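Local coordinates for globin protein (Ramazzottius varieornatus, PDB 5ZIQ), which binds heme through a six-coordinate iron and may bind or carry oxygen, although its biological role is not established, at residues A[19-24]-A[155-160]; A[47-52]-A[87-92]; A[107-112]-A[163-168]. One frame throughout, in Å; residues are numbered along the deposited sequence.

Interaction 1. Residues A[19-24]-A[155-160]; sequences PRFPLT and KIWISW. With EDO (1,2-ethanediol), chain I; SO4 (sulfate ion), chain F.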
loop_
_atom_site.group_PDB
_atom_site.type_symbol
_atom_site.label_atom_id
_atom_site.label_comp_id
_atom_site.label_asym_id
_atom_site.label_seq_id
_atom_site.Cartn_x
_atom_site.Cartn_y
_atom_site.Cartn_z
ATOM N N PRO A 19 -9.906 -14.326 -14.697
ATOM C CA PRO A 19 -10.868 -13.207 -14.708
ATOM C C PRO A 19 -11.238 -12.662 -13.330
ATOM O O PRO A 19 -11.876 -11.609 -13.257
ATOM C CB PRO A 19 -12.109 -13.790 -15.402
ATOM C CG PRO A 19 -11.988 -15.263 -15.223
ATOM C CD PRO A 19 -10.521 -15.582 -15.168
ATOM N N ARG A 20 -10.841 -13.342 -12.247
ATOM C CA ARG A 20 -11.017 -12.789 -10.896
ATOM C C ARG A 20 -10.088 -11.592 -10.652
ATOM O O ARG A 20 -10.376 -10.749 -9.811
ATOM C CB ARG A 20 -10.762 -13.858 -9.830
ATOM C CG ARG A 20 -11.831 -14.950 -9.801
ATOM C CD ARG A 20 -11.521 -15.989 -8.746
ATOM N NE ARG A 20 -10.334 -16.737 -9.133
ATOM C CZ ARG A 20 -9.674 -17.554 -8.320
ATOM N NH1 ARG A 20 -10.077 -17.716 -7.074
ATOM N NH2 ARG A 20 -8.610 -18.197 -8.762
ATOM N N PHE A 21 -8.975 -11.548 -11.382
ATOM C CA PHE A 21 -8.006 -10.463 -11.293
ATOM C C PHE A 21 -8.532 -9.326 -12.177
ATOM O O PHE A 21 -9.000 -9.587 -13.262
ATOM C CB PHE A 21 -6.639 -10.956 -11.773
ATOM C CG PHE A 21 -5.521 -9.997 -11.476
ATOM C CD1 PHE A 21 -5.084 -9.824 -10.171
ATOM C CD2 PHE A 21 -4.959 -9.233 -12.481
ATOM C CE1 PHE A 21 -4.058 -8.914 -9.875
ATOM C CE2 PHE A 21 -3.942 -8.308 -12.198
ATOM C CZ PHE A 21 -3.487 -8.172 -10.896
ATOM N N PRO A 22 -8.475 -8.064 -11.692
ATOM C CA PRO A 22 -9.186 -7.006 -12.438
ATOM C C PRO A 22 -8.567 -6.652 -13.785
ATOM O O PRO A 22 -9.274 -6.286 -14.708
ATOM C CB PRO A 22 -9.135 -5.811 -11.470
ATOM C CG PRO A 22 -7.953 -6.086 -10.568
ATOM C CD PRO A 22 -7.970 -7.573 -10.388
ATOM N N LEU A 23 -7.238 -6.696 -13.886
ATOM C CA LEU A 23 -6.571 -6.172 -15.087
ATOM C C LEU A 23 -6.556 -7.149 -16.244
ATOM O O LEU A 23 -6.375 -8.356 -16.035
ATOM C CB LEU A 23 -5.119 -5.766 -14.757
ATOM C CG LEU A 23 -4.964 -4.758 -13.611
ATOM C CD1 LEU A 23 -3.462 -4.537 -13.368
ATOM C CD2 LEU A 23 -5.689 -3.449 -13.935
ATOM N N THR A 24 -6.704 -6.629 -17.458
ATOM C CA THR A 24 -6.480 -7.448 -18.656
ATOM C C THR A 24 -5.036 -7.921 -18.694
ATOM O O THR A 24 -4.200 -7.384 -17.962
ATOM C CB THR A 24 -6.726 -6.638 -19.926
ATOM O OG1 THR A 24 -5.765 -5.566 -19.983
ATOM C CG2 THR A 24 -8.143 -6.064 -19.946
ATOM N N LYS A 155 -4.910 2.978 -10.347
ATOM C CA LYS A 155 -6.159 3.326 -9.667
ATOM C C LYS A 155 -7.065 2.083 -9.616
ATOM O O LYS A 155 -7.657 1.811 -8.567
ATOM C CB LYS A 155 -6.825 4.512 -10.350
ATOM C CG LYS A 155 -6.175 5.846 -9.988
ATOM C CD LYS A 155 -6.830 6.965 -10.780
ATOM C CE LYS A 155 -6.251 8.324 -10.396
ATOM N NZ LYS A 155 -6.796 9.420 -11.244
ATOM N N ILE A 156 -7.122 1.311 -10.712
ATOM C CA ILE A 156 -7.954 0.102 -10.739
ATOM C C ILE A 156 -7.433 -0.936 -9.748
ATOM O O ILE A 156 -8.188 -1.524 -8.944
ATOM C CB ILE A 156 -7.962 -0.542 -12.150
ATOM C CG1 ILE A 156 -8.644 0.404 -13.158
ATOM C CG2 ILE A 156 -8.651 -1.918 -12.118
ATOM C CD1 ILE A 156 -8.459 0.001 -14.621
ATOM N N TRP A 157 -6.130 -1.182 -9.823
ATOM C CA TRP A 157 -5.538 -2.252 -9.033
ATOM C C TRP A 157 -5.499 -1.885 -7.546
ATOM O O TRP A 157 -5.838 -2.709 -6.691
ATOM C CB TRP A 157 -4.144 -2.582 -9.585
ATOM C CG TRP A 157 -3.402 -3.613 -8.777
ATOM C CD1 TRP A 157 -3.548 -4.968 -8.836
ATOM C CD2 TRP A 157 -2.393 -3.350 -7.818
ATOM N NE1 TRP A 157 -2.665 -5.574 -7.967
ATOM C CE2 TRP A 157 -1.946 -4.601 -7.320
ATOM C CE3 TRP A 157 -1.815 -2.167 -7.320
ATOM C CZ2 TRP A 157 -0.945 -4.707 -6.337
ATOM C CZ3 TRP A 157 -0.812 -2.272 -6.348
ATOM C CH2 TRP A 157 -0.400 -3.540 -5.860
ATOM N N ILE A 158 -5.101 -0.657 -7.222
ATOM C CA ILE A 158 -5.071 -0.256 -5.801
ATOM C C ILE A 158 -6.483 -0.320 -5.213
ATOM O O ILE A 158 -6.651 -0.825 -4.097
ATOM C CB ILE A 158 -4.435 1.141 -5.606
ATOM C CG1 ILE A 158 -2.955 1.096 -6.002
ATOM C CG2 ILE A 158 -4.580 1.618 -4.157
ATOM C CD1 ILE A 158 -2.308 2.461 -6.115
ATOM N N SER A 159 -7.481 0.162 -5.959
ATOM C CA SER A 159 -8.885 0.076 -5.507
ATOM C C SER A 159 -9.308 -1.365 -5.222
ATOM O O SER A 159 -9.911 -1.647 -4.187
ATOM C CB SER A 159 -9.835 0.706 -6.527
ATOM O OG SER A 159 -9.674 2.107 -6.531
ATOM N N TRP A 160 -8.950 -2.270 -6.129
ATOM C CA TRP A 160 -9.317 -3.674 -5.992
ATOM C C TRP A 160 -8.649 -4.271 -4.744
ATOM O O TRP A 160 -9.311 -4.963 -3.951
ATOM C CB TRP A 160 -8.937 -4.418 -7.263
ATOM C CG TRP A 160 -9.231 -5.887 -7.242
ATOM C CD1 TRP A 160 -10.391 -6.498 -7.648
ATOM C CD2 TRP A 160 -8.357 -6.926 -6.817
ATOM N NE1 TRP A 160 -10.286 -7.865 -7.489
ATOM C CE2 TRP A 160 -9.047 -8.152 -6.992
ATOM C CE3 TRP A 160 -7.044 -6.951 -6.307
ATOM C CZ2 TRP A 160 -8.482 -9.388 -6.668
ATOM C CZ3 TRP A 160 -6.481 -8.183 -5.987
ATOM C CH2 TRP A 160 -7.200 -9.385 -6.165
HETATM C C1 EDO I . -8.735 -3.494 -16.745
HETATM O O1 EDO I . -7.542 -3.874 -17.446
HETATM C C2 EDO I . -9.417 -2.286 -17.381
HETATM O O2 EDO I . -9.925 -2.517 -18.700
HETATM S S SO4 F . -6.883 -5.003 -23.598
HETATM O O1 SO4 F . -6.525 -4.067 -24.683
HETATM O O2 SO4 F . -8.311 -4.789 -23.269
HETATM O O3 SO4 F . -6.729 -6.385 -24.093
HETATM O O4 SO4 F . -5.902 -4.748 -22.533
#

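Interaction 2. Residues A[47-52]-A[87-92]; sequences KEMLLK and AHITPY. With HEM (protoporphyrin IX containing Fe), chain E.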
loop_
_atom_site.group_PDB
_atom_site.type_symbol
_atom_site.label_atom_id
_atom_site.label_comp_id
_atom_site.label_asym_id
_atom_site.label_seq_id
_atom_site.Cartn_x
_atom_site.Cartn_y
_atom_site.Cartn_z
ATOM N N LYS A 47 8.367 4.223 3.930
ATOM C CA LYS A 47 8.596 5.411 4.759
ATOM C C LYS A 47 7.879 6.620 4.158
ATOM O O LYS A 47 7.192 7.355 4.875
ATOM C CB LYS A 47 10.092 5.696 4.919
ATOM C CG LYS A 47 10.842 4.659 5.730
ATOM C CD LYS A 47 12.336 5.013 5.772
ATOM C CE LYS A 47 13.140 3.899 6.422
ATOM N NZ LYS A 47 14.597 4.210 6.446
ATOM N N GLU A 48 8.009 6.798 2.842
ATOM C CA GLU A 48 7.341 7.890 2.122
ATOM C C GLU A 48 5.827 7.826 2.324
ATOM O O GLU A 48 5.190 8.839 2.614
ATOM C CB GLU A 48 7.670 7.837 0.625
ATOM C CG GLU A 48 9.066 8.299 0.247
ATOM C CD GLU A 48 9.296 8.292 -1.255
ATOM O OE1 GLU A 48 10.271 8.922 -1.713
ATOM O OE2 GLU A 48 8.502 7.657 -1.984
ATOM N N MET A 49 5.271 6.621 2.216
ATOM C CA MET A 49 3.816 6.429 2.362
ATOM C C MET A 49 3.320 6.863 3.713
ATOM O O MET A 49 2.318 7.599 3.784
ATOM C CB MET A 49 3.430 4.989 2.134
ATOM C CG MET A 49 3.700 4.559 0.710
ATOM S SD MET A 49 3.481 2.797 0.505
ATOM C CE MET A 49 1.741 2.795 0.902
ATOM N N LEU A 50 3.980 6.385 4.774
ATOM C CA LEU A 50 3.534 6.724 6.132
ATOM C C LEU A 50 3.689 8.199 6.443
ATOM O O LEU A 50 2.792 8.789 7.027
ATOM C CB LEU A 50 4.214 5.878 7.212
ATOM C CG LEU A 50 3.823 4.386 7.256
ATOM C CD1 LEU A 50 4.526 3.717 8.425
ATOM C CD2 LEU A 50 2.327 4.113 7.334
ATOM N N LEU A 51 4.806 8.800 6.031
ATOM C CA LEU A 51 4.990 10.241 6.211
ATOM C C LEU A 51 3.907 11.026 5.472
ATOM O O LEU A 51 3.392 12.012 6.018
ATOM C CB LEU A 51 6.401 10.697 5.816
ATOM C CG LEU A 51 7.513 10.088 6.673
ATOM C CD1 LEU A 51 8.873 10.478 6.130
ATOM C CD2 LEU A 51 7.384 10.395 8.175
ATOM N N LYS A 52 3.511 10.566 4.282
ATOM C CA LYS A 52 2.429 11.224 3.544
ATOM C C LYS A 52 1.095 11.056 4.277
ATOM O O LYS A 52 0.311 12.013 4.385
ATOM C CB LYS A 52 2.346 10.744 2.095
ATOM C CG LYS A 52 1.350 11.501 1.227
ATOM C CD LYS A 52 1.757 12.952 1.018
ATOM C CE LYS A 52 1.038 13.519 -0.183
ATOM N NZ LYS A 52 1.359 14.956 -0.378
ATOM N N ALA A 87 5.787 -2.875 6.979
ATOM C CA ALA A 87 4.466 -3.510 7.090
ATOM C C ALA A 87 3.466 -2.902 6.116
ATOM O O ALA A 87 2.612 -3.612 5.586
ATOM C CB ALA A 87 3.935 -3.416 8.521
ATOM N N HIS A 88 3.634 -1.613 5.813
ATOM C CA HIS A 88 2.675 -0.906 4.965
ATOM C C HIS A 88 2.901 -0.966 3.472
ATOM O O HIS A 88 1.979 -0.775 2.686
ATOM C CB HIS A 88 2.392 0.482 5.532
ATOM C CG HIS A 88 1.573 0.361 6.769
ATOM N ND1 HIS A 88 2.134 0.016 7.978
ATOM C CD2 HIS A 88 0.234 0.279 6.939
ATOM C CE1 HIS A 88 1.185 -0.214 8.860
ATOM N NE2 HIS A 88 0.017 -0.075 8.251
ATOM N N ILE A 89 4.130 -1.282 3.083
ATOM C CA ILE A 89 4.437 -1.455 1.674
ATOM C C ILE A 89 4.418 -2.942 1.279
ATOM O O ILE A 89 4.058 -3.276 0.157
ATOM C CB ILE A 89 5.784 -0.768 1.293
ATOM C CG1 ILE A 89 6.029 -0.816 -0.214
ATOM C CG2 ILE A 89 6.986 -1.400 1.983
ATOM C CD1 ILE A 89 5.011 -0.064 -1.032
ATOM N N THR A 90 4.844 -3.812 2.195
ATOM C CA THR A 90 5.067 -5.218 1.847
ATOM C C THR A 90 3.835 -5.883 1.219
ATOM O O THR A 90 3.990 -6.545 0.201
ATOM C CB THR A 90 5.612 -6.028 3.039
ATOM O OG1 THR A 90 6.965 -5.622 3.317
ATOM C CG2 THR A 90 5.581 -7.527 2.770
ATOM N N PRO A 91 2.628 -5.702 1.799
ATOM C CA PRO A 91 1.489 -6.425 1.184
ATOM C C PRO A 91 1.196 -6.012 -0.263
ATOM O O PRO A 91 0.699 -6.816 -1.032
ATOM C CB PRO A 91 0.305 -6.090 2.111
ATOM C CG PRO A 91 0.955 -5.901 3.430
ATOM C CD PRO A 91 2.217 -5.118 3.096
ATOM N N TYR A 92 1.487 -4.760 -0.631
ATOM C CA TYR A 92 1.306 -4.314 -2.009
ATOM C C TYR A 92 2.308 -4.999 -2.920
ATOM O O TYR A 92 1.959 -5.462 -4.002
ATOM C CB TYR A 92 1.439 -2.790 -2.119
ATOM C CG TYR A 92 0.277 -2.034 -1.520
ATOM C CD1 TYR A 92 -1.009 -2.080 -2.122
ATOM C CD2 TYR A 92 0.462 -1.243 -0.375
ATOM C CE1 TYR A 92 -2.064 -1.372 -1.587
ATOM C CE2 TYR A 92 -0.582 -0.498 0.155
ATOM C CZ TYR A 92 -1.847 -0.588 -0.445
ATOM O OH TYR A 92 -2.890 0.121 0.080
HETATM C CHA HEM E . -0.559 -3.066 11.166
HETATM C CHB HEM E . -2.136 1.491 10.885
HETATM C CHC HEM E . -3.759 0.458 6.375
HETATM C CHD HEM E . -0.626 -3.241 6.321
HETATM C C1A HEM E . -0.905 -1.781 11.506
HETATM C C2A HEM E . -0.832 -1.238 12.812
HETATM C C3A HEM E . -1.276 0.048 12.740
HETATM C C4A HEM E . -1.619 0.313 11.392
HETATM C CMA HEM E . -1.361 1.025 13.883
HETATM C CAA HEM E . -0.346 -1.968 14.044
HETATM C CBA HEM E . 0.902 -1.299 14.635
HETATM C CGA HEM E . 2.079 -1.481 13.716
HETATM O O1A HEM E . 2.340 -2.613 13.251
HETATM O O2A HEM E . 2.795 -0.507 13.411
HETATM C C1B HEM E . -2.776 1.588 9.636
HETATM C C2B HEM E . -3.547 2.703 9.222
HETATM C C3B HEM E . -4.017 2.440 7.966
HETATM C C4B HEM E . -3.494 1.108 7.589
HETATM C CMB HEM E . -3.812 3.944 10.044
HETATM C CAB HEM E . -4.864 3.301 7.128
HETATM C CBB HEM E . -4.578 4.598 7.020
HETATM C C1C HEM E . -2.979 -0.590 5.909
HETATM C C2C HEM E . -2.835 -1.005 4.583
HETATM C C3C HEM E . -1.915 -2.050 4.575
HETATM C C4C HEM E . -1.505 -2.273 5.910
HETATM C CMC HEM E . -3.542 -0.420 3.389
HETATM C CAC HEM E . -1.406 -2.822 3.428
HETATM C CBC HEM E . -1.918 -2.713 2.219
HETATM C C1D HEM E . -0.426 -3.500 7.676
HETATM C C2D HEM E . 0.297 -4.706 8.116
HETATM C C3D HEM E . 0.317 -4.659 9.461
HETATM C C4D HEM E . -0.401 -3.427 9.838
HETATM C CMD HEM E . 0.889 -5.772 7.219
HETATM C CAD HEM E . 0.946 -5.677 10.394
HETATM C CBD HEM E . -0.162 -6.567 10.943
HETATM C CGD HEM E . 0.385 -7.609 11.886
HETATM O O1D HEM E . 1.610 -7.853 11.893
HETATM O O2D HEM E . -0.386 -8.230 12.659
HETATM N NA HEM E . -1.423 -0.835 10.656
HETATM N NB HEM E . -2.801 0.689 8.650
HETATM N NC HEM E . -2.179 -1.380 6.691
HETATM N ND HEM E . -0.822 -2.765 8.738
HETATM FE FE HEM E . -1.783 -1.116 8.706
#

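Interaction 3. Residues A[107-112]-A[163-168]; sequences TNLKRV and EKIREG. With HEM (protoporphyrin IX containing Fe), chain E; SO4 (sulfate ion), chain G.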
loop_
_atom_site.group_PDB
_atom_site.type_symbol
_atom_site.label_atom_id
_atom_site.label_comp_id
_atom_site.label_asym_id
_atom_site.label_seq_id
_atom_site.Cartn_x
_atom_site.Cartn_y
_atom_site.Cartn_z
ATOM N N THR A 107 -6.049 -14.602 -0.003
ATOM C CA THR A 107 -5.675 -15.006 1.358
ATOM C C THR A 107 -4.831 -13.894 2.012
ATOM O O THR A 107 -5.101 -13.463 3.147
ATOM C CB THR A 107 -4.884 -16.327 1.302
ATOM O OG1 THR A 107 -5.762 -17.368 0.853
ATOM C CG2 THR A 107 -4.287 -16.695 2.693
ATOM N N ASN A 108 -3.847 -13.398 1.272
ATOM C CA ASN A 108 -2.904 -12.428 1.831
ATOM C C ASN A 108 -3.566 -11.093 2.113
ATOM O O ASN A 108 -3.361 -10.518 3.189
ATOM C CB ASN A 108 -1.705 -12.257 0.900
ATOM C CG ASN A 108 -0.807 -13.476 0.873
ATOM O OD1 ASN A 108 -0.783 -14.265 1.820
ATOM N ND2 ASN A 108 -0.073 -13.644 -0.222
ATOM N N LEU A 109 -4.384 -10.608 1.170
ATOM C CA LEU A 109 -5.042 -9.316 1.370
ATOM C C LEU A 109 -6.104 -9.368 2.458
ATOM O O LEU A 109 -6.217 -8.434 3.263
ATOM C CB LEU A 109 -5.601 -8.772 0.062
ATOM C CG LEU A 109 -4.539 -8.418 -0.991
ATOM C CD1 LEU A 109 -5.256 -8.197 -2.314
ATOM C CD2 LEU A 109 -3.712 -7.193 -0.570
ATOM N N LYS A 110 -6.887 -10.449 2.517
ATOM C CA LYS A 110 -7.884 -10.538 3.591
ATOM C C LYS A 110 -7.211 -10.621 4.962
ATOM O O LYS A 110 -7.703 -10.024 5.916
ATOM C CB LYS A 110 -8.851 -11.715 3.370
ATOM C CG LYS A 110 -9.739 -11.522 2.146
ATOM C CD LYS A 110 -10.567 -12.753 1.827
ATOM C CE LYS A 110 -11.117 -12.662 0.416
ATOM N NZ LYS A 110 -11.977 -13.832 0.085
ATOM N N ARG A 111 -6.057 -11.294 5.057
ATOM C CA ARG A 111 -5.307 -11.302 6.319
ATOM C C ARG A 111 -4.921 -9.878 6.784
ATOM O O ARG A 111 -5.096 -9.546 7.960
ATOM C CB ARG A 111 -4.064 -12.173 6.213
ATOM C CG ARG A 111 -3.183 -12.109 7.465
ATOM C CD ARG A 111 -2.115 -13.165 7.503
ATOM N NE ARG A 111 -2.713 -14.455 7.801
ATOM C CZ ARG A 111 -2.747 -15.497 6.979
ATOM N NH1 ARG A 111 -2.207 -15.432 5.767
ATOM N NH2 ARG A 111 -3.340 -16.615 7.382
ATOM N N VAL A 112 -4.451 -9.038 5.856
ATOM C CA VAL A 112 -4.077 -7.650 6.191
ATOM C C VAL A 112 -5.280 -6.959 6.828
ATOM O O VAL A 112 -5.155 -6.309 7.865
ATOM C CB VAL A 112 -3.651 -6.873 4.928
ATOM C CG1 VAL A 112 -3.481 -5.388 5.219
ATOM C CG2 VAL A 112 -2.356 -7.439 4.358
ATOM N N GLU A 163 -10.541 -3.144 -1.587
ATOM C CA GLU A 163 -11.776 -3.890 -1.430
ATOM C C GLU A 163 -11.517 -5.244 -0.758
ATOM O O GLU A 163 -12.268 -5.634 0.139
ATOM C CB GLU A 163 -12.491 -4.021 -2.771
ATOM C CG GLU A 163 -13.965 -4.381 -2.660
ATOM C CD GLU A 163 -14.225 -5.867 -2.514
ATOM O OE1 GLU A 163 -15.105 -6.223 -1.693
ATOM O OE2 GLU A 163 -13.573 -6.675 -3.223
ATOM N N LYS A 164 -10.434 -5.922 -1.139
ATOM C CA LYS A 164 -10.142 -7.241 -0.545
ATOM C C LYS A 164 -9.676 -7.117 0.891
ATOM O O LYS A 164 -10.040 -7.936 1.742
ATOM C CB LYS A 164 -9.127 -8.043 -1.380
ATOM C CG LYS A 164 -9.542 -8.260 -2.829
ATOM C CD LYS A 164 -10.965 -8.795 -2.947
ATOM C CE LYS A 164 -11.349 -9.016 -4.405
ATOM N NZ LYS A 164 -12.717 -9.579 -4.556
ATOM N N ILE A 165 -8.862 -6.101 1.156
ATOM C CA ILE A 165 -8.438 -5.807 2.527
ATOM C C ILE A 165 -9.672 -5.512 3.384
ATOM O O ILE A 165 -9.800 -6.062 4.466
ATOM C CB ILE A 165 -7.404 -4.651 2.568
ATOM C CG1 ILE A 165 -6.102 -5.122 1.904
ATOM C CG2 ILE A 165 -7.124 -4.228 4.010
ATOM C CD1 ILE A 165 -5.094 -4.017 1.618
ATOM N N ARG A 166 -10.597 -4.703 2.869
ATOM C CA ARG A 166 -11.823 -4.391 3.602
ATOM C C ARG A 166 -12.678 -5.626 3.891
ATOM O O ARG A 166 -13.231 -5.740 4.989
ATOM C CB ARG A 166 -12.616 -3.338 2.847
ATOM C CG ARG A 166 -11.987 -1.960 2.921
ATOM C CD ARG A 166 -12.844 -0.963 2.165
ATOM N NE ARG A 166 -14.203 -0.985 2.691
ATOM C CZ ARG A 166 -15.216 -0.280 2.202
ATOM N NH1 ARG A 166 -15.038 0.521 1.152
ATOM N NH2 ARG A 166 -16.412 -0.380 2.762
ATOM N N GLU A 167 -12.753 -6.551 2.924
ATOM C CA GLU A 167 -13.456 -7.842 3.112
ATOM C C GLU A 167 -12.885 -8.609 4.292
ATOM O O GLU A 167 -13.631 -9.137 5.117
ATOM C CB GLU A 167 -13.360 -8.719 1.867
ATOM C CG GLU A 167 -14.278 -8.324 0.725
ATOM C CD GLU A 167 -14.125 -9.221 -0.495
ATOM O OE1 GLU A 167 -14.730 -8.899 -1.535
ATOM O OE2 GLU A 167 -13.423 -10.257 -0.423
ATOM N N GLY A 168 -11.556 -8.647 4.387
ATOM C CA GLY A 168 -10.894 -9.309 5.493
ATOM C C GLY A 168 -11.208 -8.647 6.815
ATOM O O GLY A 168 -11.434 -9.330 7.796
HETATM C CHA HEM E . -0.559 -3.066 11.166
HETATM C CHB HEM E . -2.136 1.491 10.885
HETATM C CHC HEM E . -3.759 0.458 6.375
HETATM C CHD HEM E . -0.626 -3.241 6.321
HETATM C C1A HEM E . -0.905 -1.781 11.506
HETATM C C2A HEM E . -0.832 -1.238 12.812
HETATM C C3A HEM E . -1.276 0.048 12.740
HETATM C C4A HEM E . -1.619 0.313 11.392
HETATM C CMA HEM E . -1.361 1.025 13.883
HETATM C CAA HEM E . -0.346 -1.968 14.044
HETATM C CBA HEM E . 0.902 -1.299 14.635
HETATM C CGA HEM E . 2.079 -1.481 13.716
HETATM O O1A HEM E . 2.340 -2.613 13.251
HETATM O O2A HEM E . 2.795 -0.507 13.411
HETATM C C1B HEM E . -2.776 1.588 9.636
HETATM C C2B HEM E . -3.547 2.703 9.222
HETATM C C3B HEM E . -4.017 2.440 7.966
HETATM C C4B HEM E . -3.494 1.108 7.589
HETATM C CMB HEM E . -3.812 3.944 10.044
HETATM C CAB HEM E . -4.864 3.301 7.128
HETATM C CBB HEM E . -4.578 4.598 7.020
HETATM C C1C HEM E . -2.979 -0.590 5.909
HETATM C C2C HEM E . -2.835 -1.005 4.583
HETATM C C3C HEM E . -1.915 -2.050 4.575
HETATM C C4C HEM E . -1.505 -2.273 5.910
HETATM C CMC HEM E . -3.542 -0.420 3.389
HETATM C CAC HEM E . -1.406 -2.822 3.428
HETATM C CBC HEM E . -1.918 -2.713 2.219
HETATM C C1D HEM E . -0.426 -3.500 7.676
HETATM C C2D HEM E . 0.297 -4.706 8.116
HETATM C C3D HEM E . 0.317 -4.659 9.461
HETATM C C4D HEM E . -0.401 -3.427 9.838
HETATM C CMD HEM E . 0.889 -5.772 7.219
HETATM C CAD HEM E . 0.946 -5.677 10.394
HETATM C CBD HEM E . -0.162 -6.567 10.943
HETATM C CGD HEM E . 0.385 -7.609 11.886
HETATM O O1D HEM E . 1.610 -7.853 11.893
HETATM O O2D HEM E . -0.386 -8.230 12.659
HETATM N NA HEM E . -1.423 -0.835 10.656
HETATM N NB HEM E . -2.801 0.689 8.650
HETATM N NC HEM E . -2.179 -1.380 6.691
HETATM N ND HEM E . -0.822 -2.765 8.738
HETATM FE FE HEM E . -1.783 -1.116 8.706
HETATM S S SO4 G . -4.626 -15.069 10.973
HETATM O O1 SO4 G . -4.921 -15.676 9.655
HETATM O O2 SO4 G . -4.816 -13.602 10.906
HETATM O O3 SO4 G . -5.549 -15.637 11.985
HETATM O O4 SO4 G . -3.218 -15.356 11.347
#

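Interaction 1. Residues A[19-24]-A[155-160]
P22 sets its pyrrolidine ring on the indole of W160, the two side chains crossing at about a right angle. CD stands over the five-membered ring, 3.5 Å from its centroid and only 6° off the normal, a CH-pi contact, while P22 CG meets W160 CG at 3.6 Å. W157 and W160, three residues apart, project from one side of helix 148-170, and in W160 CG anti to the backbone N (chi1 179°) carries the indole out to P22. F21 turns its edge toward the face of the W160 six-membered ring, centroids 5.8 Å apart, and meets W157 rim to rim, F21 CZ lying 3.8 Å from W157 CD1. This aromatic cluster fixes the segment leading into helix 25-38, the A helix of the globin fold, against the last long helix, H. Further along, L23 CD2 and I156 CG2 meet obliquely at 3.8 Å. T24 then N-caps helix 25-38, its OG1 accepting from D27 N and also donating to a sulfate oxygen; the T24 N-H points almost straight at O1 of an ethanediol, 2.9 Å away, both probably from the crystallisation liquor. F21 also touches V102 and L105 of helix 102-115, and W157 reaches Y92 and A95 of helix 79-97.

Interaction 2. Residues A[47-52]-A[87-92]
The imidazole of H88 stands on the heme iron through NE2, 2.1 Å from the metal, with a methyl, L50 CD2, over one face, 4.3 Å from the ring centroid and 28° off the normal, and HEM C1D toward the rim of the opposite one; HEM NA lies at its edge, in the ring plane. The ring's rotation is fixed from its other nitrogen as well, ND1 being hydrogen-bonded to A84 O one turn earlier. Y92 presents one face to the heme vinyl group, whose CBC stands 3.3 Å from Y92 CE2, and M49 CE reaches the same ring obliquely at 4.1 Å. M49 bends at its last torsion (chi3 63°), which brings CE round toward Y92 and the carbonyl of H88, while SD packs on I89 CD1 at 3.6 Å. H88 O, buried here, has no polar partner in the model; M49 CE is 4.0 Å from it. An alanine in place of Y92 would remove the ring, and is likely to open a gap beside the vinyl and free M49 CE to turn. Helix 79-97 is kinked at P91, and Y92 N makes only a weak bond to I89 O. With H116 as the other axial ligand, this B-helix-against-E-helix packing forms part of the distal side of a bis-histidyl, hexacoordinated globin heme pocket.

Interaction 3. Residues A[107-112]-A[163-168]
K110 and G168 bring their backbones together where helix 102-115 crosses helix 148-170, the F and H helices of the globin fold, at -59° with the segment axes 6.5 Å apart. Two CA-H...O contacts mark this closeness. G168, with no side chain to intervene, places its CA 3.3 Å from K110 O, and I165 CA approaches L109 O at 3.5 Å with a fairly straight C-H (161° at the hydrogen).

Apolar packing follows on the inner side. L109 lays CB and CD1 against the CB of K164, and its CD2 meets I165 CG1 obliquely at 4.0 Å. I165 CG2 touches V112 CG1, and both residues line the heme pocket: I165 CD1 is 3.5 Å from the vinyl carbon HEM CBC, while V112, with CG1 anti to the backbone N (chi1 171°), leans that methyl over the porphyrin edge near CHD. The carbonyl of V112 also receives a hydrogen bond from ND1 of H116, an axial ligand of the heme iron, and so helps to position that ring.

Charged groups gather on the outer side. K110, extended beyond CG, runs past K164 O toward E167, but its salt bridge is long, NZ to OE2 3.9 Å, and the lysine is modelled in two conformers. K164 folds back at chi2 and forms a weak hydrogen-bonded salt bridge with E163 and a long one with E167. E163 OE1 and E167 OE1 are only 2.7 Å apart, which suggests that one of the acids holds a proton in these pH 4 crystals. Away from this network, R111 grips a sulfate with two bent bonds, NE and NH2 both donating to the single oxygen O1, the latter at 2.9 Å.

How the interactions relate
Interaction 2 is the buried one, at the heart of the chain, whereas interactions 1 and 3 lie further out and are partly buried. Interactions 1 and 3 share helix 148-170 and touch through W160 CZ3 and L109 CD1; interaction 1 meets interaction 2 where W157 CH2 packs on the Y92 carbonyl. P91 and V112 join interaction 2 to interaction 3, and these two both border the heme. Chemistry follows place: a proline CH-pi contact and edge-to-face and rim-to-rim aromatic pairs hold the N-terminal segment, metal ligation and thioether and aliphatic packing serve the distal pocket, and the crossing of helices 102-115 and 148-170 combines close backbones and an apolar heme-side face with a charged outer one.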